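Local coordinates for protein GLB-12 (Caenorhabditis elegans, PDB 4BJA) that binds a heme b through two axial histidines and, as a globin-like protein, is linked to redox signalling and reproduction in the worm, at residues A[43-56]-A[152-166]. The protein carries 1 engineered substitution. Sequence-based numbering, arbitrary orientation. Where two conformers were deposited one is given.
Sequences TWQRLDDPKDIVGL and FIERLIPFLTGEQEL
Ile53 sits among Leu156, Phe159 and Leu166. Its CG2 lies 3.8 Å from Leu156 CD2 and equally near Phe159 CD2; CG1 comes as close to Leu166 CG, the side chains passing in opposite directions. CD1 stands 4.0 Å above one Phe159 face, toward the rim; Gln164 CB lies over the opposite face, also toward the rim, so both faces are partly covered. With CG1 anti to the carbonyl carbon (chi1 -67°), Ile53 turns CG2 to Leu156. Replacing this side chain with an alanine would remove both branches, and is likely to open a gap against the Phe159 face and beside Leu166 CG, leaving Leu156 CD2 with less to pack on. Beside this cluster, Leu47 CD2 meets Leu160 CD2 at 3.7 Å, and Leu160 CD2 also touches Thr43 O at 3.4 Å. Leu156 CD1 reaches the Trp44 ring edge, 4.1 Å from CZ3. No direct hydrogen bond crosses the contact. In the second shell, Asp49 N-caps helix 50-65, its OD1 accepting from Asp52 N at 3.0 Å, and Trp44 NE1 is hydrogen-bonded to Glu101 OE1. The axes of helical segments 50-56 and 152-160 run roughly antiparallel (151°), 10.5 Å apart at closest approach. Within this all-helical globin-like fold, helix 185-214 packs on Leu160 through Trp192, helix 87-108 lies against Trp44, and Phe152 stacks on Phe96, its side chain about 7 Å from the heme.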
# COMPACT_ATOMS: atom_id res chain seq x y z
N THR A 43 -9.75 -19.43 -7.95
CA THR A 43 -10.50 -18.83 -9.05
C THR A 43 -9.67 -18.68 -10.34
O THR A 43 -10.19 -18.90 -11.43
CB THR A 43 -11.19 -17.52 -8.67
OG1 THR A 43 -10.21 -16.63 -8.14
CG2 THR A 43 -12.28 -17.78 -7.62
N TRP A 44 -8.41 -18.28 -10.24
CA TRP A 44 -7.55 -18.20 -11.38
C TRP A 44 -7.36 -19.58 -12.02
O TRP A 44 -7.37 -19.72 -13.26
CB TRP A 44 -6.21 -17.61 -10.97
CG TRP A 44 -5.15 -17.59 -12.07
CD1 TRP A 44 -4.13 -18.48 -12.24
CD2 TRP A 44 -5.00 -16.60 -13.10
NE1 TRP A 44 -3.37 -18.13 -13.32
CE2 TRP A 44 -3.88 -16.98 -13.88
CE3 TRP A 44 -5.71 -15.43 -13.45
CZ2 TRP A 44 -3.41 -16.22 -14.97
CZ3 TRP A 44 -5.27 -14.70 -14.54
CH2 TRP A 44 -4.12 -15.08 -15.29
N GLN A 45 -7.16 -20.60 -11.18
CA GLN A 45 -7.00 -21.96 -11.69
C GLN A 45 -8.23 -22.57 -12.37
O GLN A 45 -8.08 -23.46 -13.21
CB GLN A 45 -6.55 -22.87 -10.56
CG GLN A 45 -5.11 -22.59 -10.25
CD GLN A 45 -4.56 -23.67 -9.39
OE1 GLN A 45 -5.04 -23.87 -8.28
NE2 GLN A 45 -3.56 -24.38 -9.89
N ARG A 46 -9.43 -22.12 -11.99
CA ARG A 46 -10.69 -22.60 -12.56
C ARG A 46 -10.77 -22.20 -14.04
O ARG A 46 -11.44 -22.87 -14.84
CB ARG A 46 -11.88 -21.92 -11.89
CG ARG A 46 -12.33 -22.35 -10.53
CD ARG A 46 -13.50 -21.37 -10.15
NE ARG A 46 -14.03 -21.32 -8.77
CZ ARG A 46 -13.77 -22.17 -7.78
NH1 ARG A 46 -12.95 -23.20 -7.94
NH2 ARG A 46 -14.36 -21.99 -6.59
N LEU A 47 -10.09 -21.11 -14.40
CA LEU A 47 -10.10 -20.65 -15.79
C LEU A 47 -9.55 -21.68 -16.78
O LEU A 47 -8.51 -22.31 -16.55
CB LEU A 47 -9.28 -19.37 -15.92
CG LEU A 47 -9.89 -17.95 -15.80
CD1 LEU A 47 -11.28 -17.81 -15.17
CD2 LEU A 47 -8.84 -17.00 -15.24
N ASP A 48 -10.25 -21.86 -17.89
CA ASP A 48 -9.67 -22.63 -18.97
C ASP A 48 -9.04 -21.63 -19.95
O ASP A 48 -9.63 -20.59 -20.29
CB ASP A 48 -10.73 -23.54 -19.63
CG ASP A 48 -11.30 -24.57 -18.64
OD1 ASP A 48 -10.51 -25.27 -17.95
OD2 ASP A 48 -12.54 -24.70 -18.55
N ASP A 49 -7.82 -21.97 -20.37
CA ASP A 49 -6.93 -21.09 -21.14
C ASP A 49 -6.84 -19.64 -20.67
O ASP A 49 -7.24 -18.71 -21.36
CB ASP A 49 -7.21 -21.16 -22.64
CG ASP A 49 -5.94 -21.07 -23.45
OD1 ASP A 49 -5.07 -20.21 -23.16
OD2 ASP A 49 -5.79 -21.89 -24.40
N PRO A 50 -6.28 -19.44 -19.47
CA PRO A 50 -6.01 -18.11 -18.96
C PRO A 50 -5.14 -17.27 -19.90
O PRO A 50 -5.38 -16.07 -19.99
CB PRO A 50 -5.28 -18.36 -17.65
CG PRO A 50 -4.75 -19.72 -17.75
CD PRO A 50 -5.71 -20.49 -18.60
N LYS A 51 -4.15 -17.85 -20.60
CA LYS A 51 -3.33 -17.04 -21.53
C LYS A 51 -4.17 -16.47 -22.68
O LYS A 51 -3.93 -15.34 -23.16
CB LYS A 51 -2.21 -17.85 -22.20
CG LYS A 51 -1.48 -18.81 -21.34
CD LYS A 51 -0.52 -19.70 -22.17
CE LYS A 51 -0.32 -21.07 -21.43
NZ LYS A 51 0.93 -21.80 -21.85
N ASP A 52 -5.13 -17.26 -23.15
CA ASP A 52 -6.04 -16.78 -24.20
C ASP A 52 -6.87 -15.59 -23.69
O ASP A 52 -7.03 -14.58 -24.39
CB ASP A 52 -6.99 -17.90 -24.64
CG ASP A 52 -6.37 -18.89 -25.65
OD1 ASP A 52 -5.19 -18.76 -26.04
OD2 ASP A 52 -7.11 -19.83 -26.07
N ILE A 53 -7.39 -15.69 -22.46
CA ILE A 53 -8.15 -14.59 -21.88
C ILE A 53 -7.28 -13.33 -21.73
O ILE A 53 -7.70 -12.20 -22.07
CB ILE A 53 -8.82 -15.00 -20.52
CG1 ILE A 53 -9.91 -16.08 -20.77
CG2 ILE A 53 -9.41 -13.78 -19.88
CD1 ILE A 53 -10.42 -16.83 -19.46
N VAL A 54 -6.05 -13.50 -21.24
CA VAL A 54 -5.14 -12.40 -21.12
C VAL A 54 -4.92 -11.74 -22.50
O VAL A 54 -4.94 -10.53 -22.62
CB VAL A 54 -3.80 -12.84 -20.50
CG1 VAL A 54 -2.73 -11.74 -20.62
CG2 VAL A 54 -4.03 -13.26 -19.03
N GLY A 55 -4.69 -12.58 -23.53
CA GLY A 55 -4.54 -12.10 -24.91
C GLY A 55 -5.76 -11.28 -25.36
O GLY A 55 -5.59 -10.20 -25.90
N LEU A 56 -6.97 -11.78 -25.10
CA LEU A 56 -8.22 -11.10 -25.56
C LEU A 56 -8.35 -9.74 -24.89
O LEU A 56 -8.77 -8.75 -25.50
CB LEU A 56 -9.43 -11.94 -25.18
CG LEU A 56 -9.56 -13.19 -26.06
CD1 LEU A 56 -10.79 -13.97 -25.66
CD2 LEU A 56 -9.63 -12.78 -27.53
N PHE A 152 -8.55 -5.21 -16.97
CA PHE A 152 -8.67 -6.49 -16.32
C PHE A 152 -9.77 -6.55 -15.27
O PHE A 152 -10.49 -7.53 -15.19
CB PHE A 152 -7.31 -6.94 -15.78
CG PHE A 152 -6.45 -7.50 -16.86
CD1 PHE A 152 -6.52 -8.88 -17.20
CD2 PHE A 152 -5.62 -6.64 -17.59
CE1 PHE A 152 -5.73 -9.39 -18.24
CE2 PHE A 152 -4.81 -7.13 -18.66
CZ PHE A 152 -4.88 -8.51 -18.97
N ILE A 153 -9.88 -5.51 -14.46
CA ILE A 153 -10.96 -5.47 -13.46
C ILE A 153 -12.34 -5.60 -14.15
O ILE A 153 -13.23 -6.35 -13.67
CB ILE A 153 -10.86 -4.18 -12.63
CG1 ILE A 153 -9.63 -4.28 -11.69
CG2 ILE A 153 -12.14 -3.97 -11.80
CD1 ILE A 153 -9.24 -2.99 -11.01
N GLU A 154 -12.53 -4.90 -15.26
CA GLU A 154 -13.83 -4.94 -15.94
C GLU A 154 -14.09 -6.25 -16.70
O GLU A 154 -15.21 -6.71 -16.79
CB GLU A 154 -13.89 -3.74 -16.94
CG GLU A 154 -13.87 -2.38 -16.27
CD GLU A 154 -14.86 -2.28 -15.04
OE1 GLU A 154 -16.10 -2.44 -15.18
OE2 GLU A 154 -14.38 -2.03 -13.91
N ARG A 155 -13.03 -6.83 -17.29
CA ARG A 155 -13.15 -7.96 -18.22
C ARG A 155 -12.76 -9.32 -17.63
O ARG A 155 -13.40 -10.32 -17.91
CB ARG A 155 -12.28 -7.69 -19.45
CG ARG A 155 -12.66 -6.43 -20.25
CD ARG A 155 -13.76 -6.73 -21.25
NE ARG A 155 -13.24 -7.37 -22.46
CZ ARG A 155 -13.70 -8.51 -22.98
NH1 ARG A 155 -14.73 -9.14 -22.42
NH2 ARG A 155 -13.15 -9.00 -24.08
N LEU A 156 -11.71 -9.36 -16.80
CA LEU A 156 -11.30 -10.66 -16.24
C LEU A 156 -12.23 -11.14 -15.15
O LEU A 156 -12.54 -12.34 -15.09
CB LEU A 156 -9.89 -10.50 -15.67
CG LEU A 156 -8.99 -11.73 -15.51
CD1 LEU A 156 -8.06 -11.75 -14.32
CD2 LEU A 156 -9.34 -13.10 -16.15
N ILE A 157 -12.72 -10.21 -14.31
CA ILE A 157 -13.51 -10.63 -13.15
C ILE A 157 -14.80 -11.40 -13.52
O ILE A 157 -15.12 -12.42 -12.91
CB ILE A 157 -13.79 -9.45 -12.17
CG1 ILE A 157 -12.45 -9.04 -11.56
CG2 ILE A 157 -14.86 -9.88 -11.09
CD1 ILE A 157 -12.53 -7.88 -10.58
N PRO A 158 -15.53 -10.97 -14.57
CA PRO A 158 -16.67 -11.81 -14.96
C PRO A 158 -16.33 -13.22 -15.41
O PRO A 158 -17.18 -14.12 -15.23
CB PRO A 158 -17.30 -11.00 -16.12
CG PRO A 158 -16.99 -9.60 -15.78
CD PRO A 158 -15.59 -9.64 -15.19
N PHE A 159 -15.14 -13.47 -16.00
CA PHE A 159 -14.70 -14.85 -16.25
C PHE A 159 -14.45 -15.58 -14.92
O PHE A 159 -14.83 -16.75 -14.76
CB PHE A 159 -13.42 -14.90 -17.10
CG PHE A 159 -13.62 -14.47 -18.53
CD1 PHE A 159 -14.30 -15.32 -19.41
CD2 PHE A 159 -13.12 -13.28 -18.99
CE1 PHE A 159 -14.50 -14.94 -20.76
CE2 PHE A 159 -13.33 -12.89 -20.34
CZ PHE A 159 -14.01 -13.72 -21.20
N LEU A 160 -13.83 -14.87 -13.97
CA LEU A 160 -13.44 -15.48 -12.69
C LEU A 160 -14.65 -15.86 -11.86
O LEU A 160 -14.59 -16.79 -11.05
CB LEU A 160 -12.56 -14.53 -11.88
CG LEU A 160 -11.16 -14.37 -12.45
CD1 LEU A 160 -10.51 -13.06 -11.87
CD2 LEU A 160 -10.31 -15.58 -12.13
N THR A 161 -15.75 -15.12 -12.03
CA THR A 161 -16.96 -15.40 -11.26
C THR A 161 -17.84 -16.44 -11.97
O THR A 161 -18.81 -16.96 -11.39
CB THR A 161 -17.81 -14.14 -11.06
OG1 THR A 161 -18.19 -13.61 -12.34
CG2 THR A 161 -17.08 -13.07 -10.22
N GLY A 162 -17.49 -16.73 -13.22
CA GLY A 162 -18.30 -17.61 -14.03
C GLY A 162 -19.50 -16.89 -14.64
O GLY A 162 -20.34 -17.53 -15.25
N GLU A 163 -19.65 -15.60 -14.43
CA GLU A 163 -20.73 -14.85 -15.03
C GLU A 163 -20.59 -14.75 -16.55
O GLU A 163 -21.56 -14.56 -17.22
CB GLU A 163 -20.78 -13.45 -14.49
CG GLU A 163 -21.07 -13.26 -13.06
CD GLU A 163 -20.69 -11.84 -12.61
OE1 GLU A 163 -19.49 -11.44 -12.63
OE2 GLU A 163 -21.61 -11.11 -12.27
N GLN A 164 -19.37 -14.90 -17.04
CA GLN A 164 -19.03 -14.89 -18.49
C GLN A 164 -18.18 -16.11 -18.86
O GLN A 164 -17.45 -16.63 -18.03
CB GLN A 164 -18.25 -13.61 -18.83
CG GLN A 164 -18.63 -12.97 -20.15
CD GLN A 164 -17.78 -11.75 -20.51
OE1 GLN A 164 -17.07 -11.76 -21.50
NE2 GLN A 164 -17.90 -10.68 -19.74
N GLU A 165 -18.27 -16.57 -20.12
CA GLU A 165 -17.55 -17.78 -20.58
C GLU A 165 -16.74 -17.58 -21.88
O GLU A 165 -17.00 -16.66 -22.64
CB GLU A 165 -18.56 -18.94 -20.77
CG GLU A 165 -19.10 -19.54 -19.46
CD GLU A 165 -20.61 -19.82 -19.49
OE1 GLU A 165 -21.38 -18.98 -20.02
OE2 GLU A 165 -21.03 -20.88 -18.96
N LEU A 166 -15.80 -18.48 -22.16
CA LEU A 166 -14.86 -18.28 -23.26
C LEU A 166 -14.86 -19.41 -24.29
O LEU A 166 -14.93 -19.17 -25.50
CB LEU A 166 -13.46 -18.06 -22.68
CG LEU A 166 -12.35 -17.35 -23.46
CD1 LEU A 166 -11.40 -18.35 -24.08
CD2 LEU A 166 -12.91 -16.36 -24.48
O HOH W 1 -15.94 -19.25 -9.84